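PDB 6EWJ: putative capsular polysaccharide biosynthesis protein from Streptococcus pneumoniae serotype 4, which is probably a pyridoxal phosphate-dependent sugar aminotransferase that takes part in teichoic acid biosynthesis and is essential to the pneumococcus. Local coordinates for residues V83-M88 against S95-V100; T103-D108 against E122-E127; M116-L121 against I140-D145; Q149-K154 against I171-D176. All coordinates share one frame; numbering follows the deposited sequence.

Contact 1. Residues V83-M88 against S95-V100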
# COMPACT_ATOMS: atom_id res chain seq x y z
N VAL A 83 -20.81 10.74 -0.78
CA VAL A 83 -19.83 11.23 0.19
C VAL A 83 -19.52 12.65 -0.13
O VAL A 83 -19.12 12.96 -1.24
CB VAL A 83 -18.50 10.45 0.20
CG1 VAL A 83 -17.54 11.01 1.25
CG2 VAL A 83 -18.76 8.99 0.42
N ILE A 84 -19.70 13.52 0.85
CA ILE A 84 -19.49 14.93 0.64
C ILE A 84 -18.03 15.31 0.93
O ILE A 84 -17.48 14.96 1.97
CB ILE A 84 -20.46 15.77 1.49
CG1 ILE A 84 -21.85 15.70 0.87
CG2 ILE A 84 -19.99 17.20 1.59
CD1 ILE A 84 -22.98 16.28 1.68
N VAL A 85 -17.46 16.09 0.03
CA VAL A 85 -16.12 16.62 0.17
C VAL A 85 -16.11 18.10 -0.25
O VAL A 85 -16.90 18.50 -1.09
CB VAL A 85 -15.09 15.91 -0.70
CG1 VAL A 85 -14.96 14.48 -0.26
CG2 VAL A 85 -15.43 15.94 -2.20
N PRO A 86 -15.16 18.88 0.28
CA PRO A 86 -15.02 20.23 -0.26
C PRO A 86 -14.52 20.25 -1.68
O PRO A 86 -13.78 19.34 -2.10
CB PRO A 86 -14.01 20.89 0.67
CG PRO A 86 -13.91 20.01 1.90
CD PRO A 86 -14.24 18.64 1.40
N ALA A 87 -14.94 21.29 -2.43
CA ALA A 87 -14.45 21.53 -3.78
C ALA A 87 -12.98 21.97 -3.75
O ALA A 87 -12.23 21.71 -4.72
CB ALA A 87 -15.32 22.55 -4.48
N MET A 88 -12.53 22.50 -2.60
CA MET A 88 -11.18 22.96 -2.37
C MET A 88 -10.50 21.97 -1.45
O MET A 88 -10.55 22.07 -0.22
CB MET A 88 -11.20 24.38 -1.76
CG MET A 88 -9.86 24.88 -1.17
SD MET A 88 -8.55 24.83 -2.40
CE MET A 88 -9.30 25.87 -3.62
N SER A 95 -10.58 10.91 -4.34
CA SER A 95 -10.31 9.72 -5.12
C SER A 95 -10.73 8.44 -4.41
O SER A 95 -11.23 7.52 -5.04
CB SER A 95 -8.83 9.61 -5.46
OG SER A 95 -8.05 9.51 -4.30
N VAL A 96 -10.58 8.41 -3.10
CA VAL A 96 -10.98 7.22 -2.34
C VAL A 96 -12.48 6.93 -2.40
O VAL A 96 -12.89 5.79 -2.24
CB VAL A 96 -10.50 7.29 -0.85
CG1 VAL A 96 -8.97 7.43 -0.75
CG2 VAL A 96 -11.18 8.39 -0.09
N ILE A 97 -13.28 7.98 -2.59
CA ILE A 97 -14.72 7.84 -2.74
C ILE A 97 -14.99 7.03 -3.99
O ILE A 97 -15.80 6.07 -3.98
CB ILE A 97 -15.42 9.19 -2.85
CG1 ILE A 97 -15.13 10.05 -1.59
CG2 ILE A 97 -16.92 9.00 -3.04
CD1 ILE A 97 -15.44 11.51 -1.74
N THR A 98 -14.27 7.36 -5.06
CA THR A 98 -14.47 6.64 -6.32
C THR A 98 -13.92 5.22 -6.18
O THR A 98 -14.47 4.28 -6.79
CB THR A 98 -13.86 7.36 -7.53
OG1 THR A 98 -12.44 7.38 -7.43
CG2 THR A 98 -14.37 8.81 -7.62
N HIS A 99 -12.86 5.04 -5.39
CA HIS A 99 -12.30 3.71 -5.19
C HIS A 99 -13.28 2.70 -4.63
O HIS A 99 -13.30 1.54 -5.07
CB HIS A 99 -11.09 3.72 -4.29
CG HIS A 99 -9.91 4.43 -4.88
ND1 HIS A 99 -8.73 4.58 -4.20
CD2 HIS A 99 -9.74 5.03 -6.09
CE1 HIS A 99 -7.88 5.26 -4.94
NE2 HIS A 99 -8.48 5.58 -6.08
N VAL A 100 -14.12 3.13 -3.69
CA VAL A 100 -15.12 2.25 -3.10
C VAL A 100 -16.41 2.22 -3.90
O VAL A 100 -17.35 1.51 -3.55
CB VAL A 100 -15.40 2.62 -1.61
CG1 VAL A 100 -14.13 2.57 -0.83
CG2 VAL A 100 -16.08 3.99 -1.49

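Contact 2. Residues T103-D108 against E122-E127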
# COMPACT_ATOMS: atom_id res chain seq x y z
N THR A 103 -20.38 7.90 -4.81
CA THR A 103 -20.51 9.11 -5.61
C THR A 103 -20.01 10.31 -4.83
O THR A 103 -20.57 10.65 -3.78
CB THR A 103 -21.96 9.33 -6.03
OG1 THR A 103 -22.46 8.15 -6.65
CG2 THR A 103 -22.07 10.50 -7.05
N PRO A 104 -18.92 10.96 -5.32
CA PRO A 104 -18.53 12.20 -4.62
C PRO A 104 -19.56 13.30 -4.84
O PRO A 104 -20.15 13.37 -5.92
CB PRO A 104 -17.23 12.59 -5.31
CG PRO A 104 -16.78 11.35 -6.06
CD PRO A 104 -18.03 10.64 -6.44
N VAL A 105 -19.82 14.10 -3.80
CA VAL A 105 -20.63 15.28 -3.87
C VAL A 105 -19.78 16.44 -3.33
O VAL A 105 -19.41 16.45 -2.16
CB VAL A 105 -21.91 15.16 -3.01
CG1 VAL A 105 -22.70 16.44 -3.06
CG2 VAL A 105 -22.77 14.01 -3.48
N MET A 106 -19.47 17.41 -4.18
CA MET A 106 -18.60 18.51 -3.80
C MET A 106 -19.43 19.68 -3.32
O MET A 106 -20.56 19.89 -3.81
CB MET A 106 -17.74 18.93 -5.01
CG MET A 106 -16.82 17.82 -5.50
SD MET A 106 -15.67 18.43 -6.75
CE MET A 106 -15.13 16.82 -7.34
N VAL A 107 -18.87 20.41 -2.36
CA VAL A 107 -19.55 21.58 -1.77
C VAL A 107 -18.59 22.76 -1.84
O VAL A 107 -17.41 22.62 -1.53
CB VAL A 107 -19.98 21.32 -0.33
CG1 VAL A 107 -20.63 22.55 0.27
CG2 VAL A 107 -20.96 20.15 -0.27
N ASP A 108 -19.12 23.93 -2.23
CA ASP A 108 -18.31 25.12 -2.36
C ASP A 108 -17.89 25.62 -0.99
O ASP A 108 -18.48 25.23 0.04
CB ASP A 108 -19.04 26.26 -3.12
CG ASP A 108 -18.09 27.23 -3.78
OD1 ASP A 108 -16.85 27.00 -3.77
OD2 ASP A 108 -18.57 28.23 -4.36
N GLU A 122 -25.47 21.64 4.12
CA GLU A 122 -26.85 21.22 4.44
C GLU A 122 -27.67 20.90 3.18
O GLU A 122 -28.32 19.86 3.10
CB GLU A 122 -27.60 22.29 5.27
CG GLU A 122 -27.24 22.30 6.73
CD GLU A 122 -27.96 23.37 7.51
OE1 GLU A 122 -28.95 23.93 7.03
OE2 GLU A 122 -27.54 23.65 8.65
N GLN A 123 -27.62 21.82 2.22
CA GLN A 123 -28.36 21.64 0.95
C GLN A 123 -27.93 20.42 0.15
O GLN A 123 -28.75 19.79 -0.48
CB GLN A 123 -28.19 22.85 0.05
CG GLN A 123 -28.83 24.12 0.56
CD GLN A 123 -28.54 25.30 -0.36
OE1 GLN A 123 -28.32 25.13 -1.57
NE2 GLN A 123 -28.56 26.51 0.21
N ALA A 124 -26.64 20.10 0.18
CA ALA A 124 -26.09 18.96 -0.57
C ALA A 124 -26.43 17.59 0.04
O ALA A 124 -26.29 16.57 -0.64
CB ALA A 124 -24.58 19.09 -0.69
N ILE A 125 -26.90 17.57 1.28
CA ILE A 125 -27.28 16.31 1.95
C ILE A 125 -28.56 15.70 1.35
O ILE A 125 -29.56 16.37 1.14
CB ILE A 125 -27.40 16.50 3.50
CG1 ILE A 125 -26.00 16.62 4.09
CG2 ILE A 125 -28.15 15.36 4.17
CD1 ILE A 125 -25.94 17.10 5.52
N THR A 126 -28.50 14.38 1.10
CA THR A 126 -29.64 13.60 0.59
C THR A 126 -29.78 12.31 1.40
O THR A 126 -29.02 12.05 2.34
CB THR A 126 -29.48 13.23 -0.91
OG1 THR A 126 -28.49 12.20 -1.05
CG2 THR A 126 -29.12 14.45 -1.76
N GLU A 127 -30.78 11.51 1.01
CA GLU A 127 -31.00 10.19 1.59
C GLU A 127 -29.86 9.22 1.32
O GLU A 127 -29.69 8.25 2.05
CB GLU A 127 -32.32 9.61 1.10
CG GLU A 127 -33.50 10.51 1.44
CD GLU A 127 -34.75 9.82 1.96
OE1 GLU A 127 -34.68 8.66 2.44
OE2 GLU A 127 -35.83 10.47 1.92

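Contact 3. Residues M116-L121 against I140-D145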
# COMPACT_ATOMS: atom_id res chain seq x y z
N MET A 116 -15.85 24.53 4.00
CA MET A 116 -17.12 24.42 3.29
C MET A 116 -18.11 25.47 3.83
O MET A 116 -18.12 25.79 5.05
CB MET A 116 -17.73 23.04 3.43
CG MET A 116 -17.07 22.01 2.54
SD MET A 116 -17.79 20.38 2.67
CE MET A 116 -17.21 19.93 4.33
N ASP A 117 -18.88 26.05 2.91
CA ASP A 117 -20.05 26.81 3.26
C ASP A 117 -21.04 25.80 3.81
O ASP A 117 -21.46 24.90 3.10
CB ASP A 117 -20.56 27.54 2.00
CG ASP A 117 -21.85 28.30 2.22
OD1 ASP A 117 -22.73 27.84 2.97
OD2 ASP A 117 -22.00 29.36 1.58
N TYR A 118 -21.37 25.92 5.10
CA TYR A 118 -22.11 24.86 5.80
C TYR A 118 -23.58 24.89 5.51
O TYR A 118 -24.27 23.92 5.81
CB TYR A 118 -21.80 24.87 7.33
CG TYR A 118 -20.37 24.53 7.59
CD1 TYR A 118 -19.91 23.24 7.34
CD2 TYR A 118 -19.44 25.48 7.97
CE1 TYR A 118 -18.60 22.88 7.54
CE2 TYR A 118 -18.10 25.12 8.16
CZ TYR A 118 -17.68 23.80 7.91
OH TYR A 118 -16.35 23.37 8.07
N ASP A 119 -24.06 26.02 4.97
CA ASP A 119 -25.42 26.12 4.48
C ASP A 119 -25.52 25.31 3.21
O ASP A 119 -26.45 24.52 3.05
CB ASP A 119 -25.81 27.57 4.18
CG ASP A 119 -25.81 28.45 5.43
OD1 ASP A 119 -26.27 27.97 6.50
OD2 ASP A 119 -25.40 29.63 5.33
N LEU A 120 -24.55 25.51 2.31
CA LEU A 120 -24.51 24.73 1.07
C LEU A 120 -24.27 23.24 1.37
O LEU A 120 -24.80 22.39 0.68
CB LEU A 120 -23.46 25.27 0.12
CG LEU A 120 -23.70 26.66 -0.52
CD1 LEU A 120 -22.50 27.02 -1.38
CD2 LEU A 120 -24.97 26.71 -1.35
N LEU A 121 -23.51 22.95 2.43
CA LEU A 121 -23.36 21.55 2.91
C LEU A 121 -24.69 20.91 3.31
O LEU A 121 -25.03 19.82 2.84
CB LEU A 121 -22.42 21.50 4.11
CG LEU A 121 -22.24 20.16 4.84
CD1 LEU A 121 -21.77 19.13 3.86
CD2 LEU A 121 -21.26 20.24 5.96
N ILE A 140 -5.33 23.85 10.09
CA ILE A 140 -6.46 24.56 10.65
C ILE A 140 -7.70 23.64 10.63
O ILE A 140 -8.15 23.23 9.57
CB ILE A 140 -6.73 25.82 9.82
CG1 ILE A 140 -5.46 26.69 9.76
CG2 ILE A 140 -7.89 26.62 10.42
CD1 ILE A 140 -5.44 27.67 8.61
N VAL A 141 -8.27 23.38 11.83
CA VAL A 141 -9.33 22.40 12.01
C VAL A 141 -10.64 23.09 11.71
O VAL A 141 -10.82 24.24 12.10
CB VAL A 141 -9.37 21.83 13.45
CG1 VAL A 141 -10.57 20.92 13.65
CG2 VAL A 141 -8.09 21.02 13.71
N CYS A 142 -11.56 22.39 11.04
CA CYS A 142 -12.89 22.93 10.73
C CYS A 142 -13.84 23.21 11.94
O CYS A 142 -13.58 22.82 13.07
CB CYS A 142 -13.60 22.02 9.75
SG CYS A 142 -12.74 21.99 8.13
N ASP A 143 -14.95 23.87 11.65
CA ASP A 143 -15.97 24.26 12.65
C ASP A 143 -16.80 23.02 12.99
O ASP A 143 -17.88 22.79 12.43
CB ASP A 143 -16.83 25.37 11.98
CG ASP A 143 -17.84 26.01 12.87
OD1 ASP A 143 -17.95 25.68 14.07
OD2 ASP A 143 -18.60 26.84 12.30
N TYR A 144 -16.25 22.17 13.87
CA TYR A 144 -16.91 20.89 14.19
C TYR A 144 -18.25 21.07 14.91
O TYR A 144 -19.16 20.29 14.67
CB TYR A 144 -15.97 19.89 14.85
CG TYR A 144 -15.18 19.14 13.81
CD1 TYR A 144 -13.98 19.65 13.33
CD2 TYR A 144 -15.69 17.97 13.24
CE1 TYR A 144 -13.27 18.97 12.34
CE2 TYR A 144 -15.00 17.29 12.25
CZ TYR A 144 -13.79 17.80 11.81
OH TYR A 144 -13.11 17.16 10.82
N ASP A 145 -18.41 22.10 15.74
CA ASP A 145 -19.70 22.34 16.33
C ASP A 145 -20.77 22.50 15.26
O ASP A 145 -21.85 21.94 15.40
CB ASP A 145 -19.71 23.56 17.27
CG ASP A 145 -18.92 23.31 18.57
OD1 ASP A 145 -18.49 22.18 18.83
OD2 ASP A 145 -18.74 24.30 19.31

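Contact 4. Residues Q149-K154 against I171-D176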
# COMPACT_ATOMS: atom_id res chain seq x y z
N GLN A 149 -23.86 19.78 14.21
CA GLN A 149 -25.23 20.36 14.17
C GLN A 149 -25.94 20.03 12.85
O GLN A 149 -27.09 19.63 12.85
CB GLN A 149 -25.18 21.89 14.36
CG GLN A 149 -24.79 22.32 15.77
CD GLN A 149 -24.49 23.83 15.91
OE1 GLN A 149 -24.46 24.57 14.94
NE2 GLN A 149 -24.23 24.27 17.14
N VAL A 150 -25.20 20.13 11.73
CA VAL A 150 -25.73 19.78 10.40
C VAL A 150 -26.18 18.32 10.31
O VAL A 150 -27.32 18.05 9.91
CB VAL A 150 -24.73 20.06 9.26
CG1 VAL A 150 -25.21 19.45 7.96
CG2 VAL A 150 -24.50 21.56 9.10
N VAL A 151 -25.31 17.39 10.69
CA VAL A 151 -25.65 15.95 10.57
C VAL A 151 -26.83 15.57 11.47
O VAL A 151 -27.69 14.77 11.09
CB VAL A 151 -24.46 15.00 10.81
CG1 VAL A 151 -23.34 15.31 9.82
CG2 VAL A 151 -23.96 15.06 12.24
N GLU A 152 -26.86 16.16 12.67
CA GLU A 152 -27.98 15.99 13.59
C GLU A 152 -29.27 16.54 13.03
O GLU A 152 -30.30 15.89 13.14
CB GLU A 152 -27.68 16.69 14.89
CG GLU A 152 -28.77 16.61 15.96
CD GLU A 152 -29.14 15.20 16.38
OE1 GLU A 152 -28.33 14.23 16.34
OE2 GLU A 152 -30.31 15.07 16.75
N LYS A 153 -29.20 17.74 12.46
CA LYS A 153 -30.37 18.40 11.87
C LYS A 153 -30.98 17.56 10.76
O LYS A 153 -32.20 17.50 10.64
CB LYS A 153 -30.01 19.80 11.36
CG LYS A 153 -31.14 20.51 10.63
CD LYS A 153 -30.78 21.92 10.14
CE LYS A 153 -32.03 22.78 9.97
NZ LYS A 153 -31.72 23.97 9.13
N LYS A 154 -30.13 16.93 9.94
CA LYS A 154 -30.59 16.13 8.80
C LYS A 154 -30.73 14.64 9.10
O LYS A 154 -30.88 13.84 8.18
CB LYS A 154 -29.61 16.32 7.63
CG LYS A 154 -29.49 17.76 7.16
CD LYS A 154 -30.80 18.26 6.57
CE LYS A 154 -30.58 19.45 5.67
NZ LYS A 154 -31.83 19.85 4.97
N ILE A 171 -25.15 10.58 9.41
CA ILE A 171 -23.96 10.82 8.59
C ILE A 171 -22.73 10.76 9.48
O ILE A 171 -22.71 11.35 10.55
CB ILE A 171 -24.03 12.19 7.86
CG1 ILE A 171 -25.13 12.16 6.79
CG2 ILE A 171 -22.71 12.52 7.17
CD1 ILE A 171 -25.59 13.52 6.30
N VAL A 172 -21.70 10.05 9.03
CA VAL A 172 -20.46 9.91 9.77
C VAL A 172 -19.51 10.99 9.28
O VAL A 172 -19.39 11.22 8.04
CB VAL A 172 -19.88 8.47 9.63
CG1 VAL A 172 -18.48 8.38 10.25
CG2 VAL A 172 -20.80 7.44 10.26
N ILE A 173 -18.82 11.66 10.22
CA ILE A 173 -17.90 12.72 9.86
C ILE A 173 -16.50 12.24 9.99
O ILE A 173 -16.09 11.89 11.08
CB ILE A 173 -18.11 14.00 10.70
CG1 ILE A 173 -19.55 14.48 10.55
CG2 ILE A 173 -17.15 15.07 10.20
CD1 ILE A 173 -19.89 15.70 11.38
N VAL A 174 -15.78 12.24 8.86
CA VAL A 174 -14.43 11.70 8.78
C VAL A 174 -13.49 12.83 8.46
O VAL A 174 -13.50 13.37 7.33
CB VAL A 174 -14.32 10.64 7.69
CG1 VAL A 174 -12.88 10.17 7.53
CG2 VAL A 174 -15.28 9.49 7.99
N SER A 175 -12.62 13.16 9.39
CA SER A 175 -11.62 14.21 9.19
C SER A 175 -10.46 13.78 8.29
O SER A 175 -9.74 12.81 8.63
CB SER A 175 -11.02 14.65 10.54
OG SER A 175 -9.93 15.57 10.29
N ASP A 176 -10.24 14.52 7.20
CA ASP A 176 -8.95 14.47 6.54
C ASP A 176 -7.96 15.38 7.24
O ASP A 176 -7.89 16.58 6.96
CB ASP A 176 -9.05 14.80 5.05
CG ASP A 176 -7.71 14.74 4.35
OD1 ASP A 176 -6.66 14.53 5.01
OD2 ASP A 176 -7.67 14.93 3.11
O HOH W 1 -27.22 12.15 9.52

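Contact 1. Residues V83-M88 against S95-V100
With CG1 of Ile97 turned anti to its own carbonyl carbon (chi1 -59°) and the chain continuing extended (chi2 164°), the side chain reaches straight from the helix toward the strand and delivers its CD1 methyl to Val83 and Val85. Val83 has CG1 anti to its backbone N (chi1 -179°), so that both of its branches lie against Ile97. The two residues lie slantwise across each other: Val83 CG1 is 3.7 Å from Ile97 CD1, while the CG2 methyls of the two residues touch farther back. Val85 approaches differently, tip to tip, its CG1 only 3.4 Å from Ile97 CD1, a tight carbon pair. One isoleucine thus spans two strand residues that face the same way, as expected where a helix covers a strand of its own beta-alpha-beta unit, here strand 82-86, helix 92-99 and strand 103-107. Ile97 also packs on Pro104 of strand 103-107, the parallel partner that follows the helix. On the same helix turn, Ser95 O accepts from His99 N and from Thr98 OG1, the latter lying 2.7 Å from Ser95 O in the carbonyl plane, on a lone pair. His99 is held by Glu69 through ND1 and by Pro260 O of the second subunit through NE2, while its ring stacks with Tyr262 of that subunit.

Contact 2. Residues T103-D108 against E122-E127
Thr126 OG1, two residues past the Ala124 that meets Val105 and Val107, is hydrogen-bonded to both Glu82 OE1 and Lys128 N. Across the contact itself the touch is wholly apolar. Ala124 CB rests against two methyls, 3.8 Å from Val107 CG2 and 4.0 Å from Val105 CG1. The valines share one rotamer (chi1 177° in Val105), yet they offer different branches: Val105 presents the one beside its carbonyl carbon and Val107 the one beside its backbone N, which places both methyls on the run of strand between the two residues. Helix 118-124 here covers the strand that is outermost in this chain's seven-stranded sheet, and the backbones come close, Val107 CA and Ala124 CA being 7.1 Å apart. Backbone bonds between Val105 and both Val83 and Val85 belong to the parallel ladder that holds strand 103-107 to strand 82-86. Ile125 N bonds Glu122 O at 3.3 Å; the CB of Ile125 is directed away from the strand, and its side chain packs on Ile84, Val150 and Ile171. Glu122 forms a salt bridge with Arg146 of helix 144-153.

Contact 3. Residues M116-L121 against I140-D145
Van der Waals contact between Tyr118 and the pair Cys142 and Asp143 carries this meeting. Tyr118 CG stands anti to its carbonyl carbon (chi1 -66°), which carries the ring toward both residues. The phenol end comes up against Cys142, Tyr118 OH being 3.5 Å from Cys142 CB and 3.9 Å from Cys142 SG. Farther back on the ring, Tyr118 CE2 lies 4.0 Å from Asp143 CB; that side chain runs obliquely past the ring, with its carboxylate almost perpendicular to it (planes 87° apart). Within its own segment the ring has Met116 O over one face, near the rim, and Leu121 CD2 in plane at its edge, which probably limits its tilt. Both segments lead into helices, 118-124 and 144-153, whose first turns are brought together here above the sheet of this fold-type I aminotransferase architecture; Cys142 lies about 10 Å, side chain to side chain, from the cofactor-binding His179. Among the polar links, a single oxygen of Glu115, OE1, is hydrogen-bonded to both Tyr118 OH and Asp143 N, tying the two segments together through a third residue. Asp117 caps the first helix: its OD1 takes Leu120 N at 3.0 Å in a nearly straight bond (169°), met from above the carboxylate plane, and Asp119 N adds a weak second bond. Asp143, at the N-cap position of the second, is the centre of an inverse gamma turn.

Contact 4. Residues Q149-K154 against I171-D176
Val151 CG1 is the atom on which the first shell converges. It lies 3.7 Å from Ile171 CB and touches Ile171 CG2 as well. It also meets Ile173, whose CD1 is nearest to Val151 CG1 at 3.8 Å. Each isoleucine passes the valine at a slant, and one methyl serves both Ile171, just before the strand, and Ile173 within it. The torsion of Val151 explains the choice of branch: CG1 stands anti to the carbonyl carbon (chi1 -58°) and extends from the helix toward the sheet. A water adds a polar bridge beside this apolar patch, donating to Val151 O at 3.1 Å and accepting from Ile171 N at 2.6 Å. It thus links a carbonyl in the last turn of the helix to an amide at the entry of the strand. Helix 144-153 and strand 172-177 belong to a parallel beta-alpha-beta connection that starts from strand 129-132, the immediate neighbour of 172-177 in the sheet. That neighbour contributes Ile132, which packs on both Val151 and Ile171. Farther out, Tyr144, Leu147 and Phe148 of the same helix press on Ile173, whose backbone N is hydrogen-bonded to Asp195 OD2. At the far end of the strand Asp176 is held by Ser93 OG and Ala178 N.

Contacts 1, 2 and 4 pack helices on one mixed sheet, while contact 3 joins two of those helices to each other. Contact 1 closes first along the chain; contacts 2 and 3 then interleave, sharing helix 118-124, and contact 4 follows, using helix 144-153 in common with contact 3. Centres of contacts 1 and 2 are about 11 Å apart, joined through neighbouring strands 82-86 and 103-107, whereas those of contacts 3 and 4 lie about 10 Å apart. Contacts 1 and 3 meet on strand 82-86 through Ile84, against Leu121 and Met116, on the face other than that of helix 92-99. Helices on both sides of a sheet ordered 1-7-6-5-4-2-3 mark the large domain of fold-type I pyridoxal phosphate enzymes.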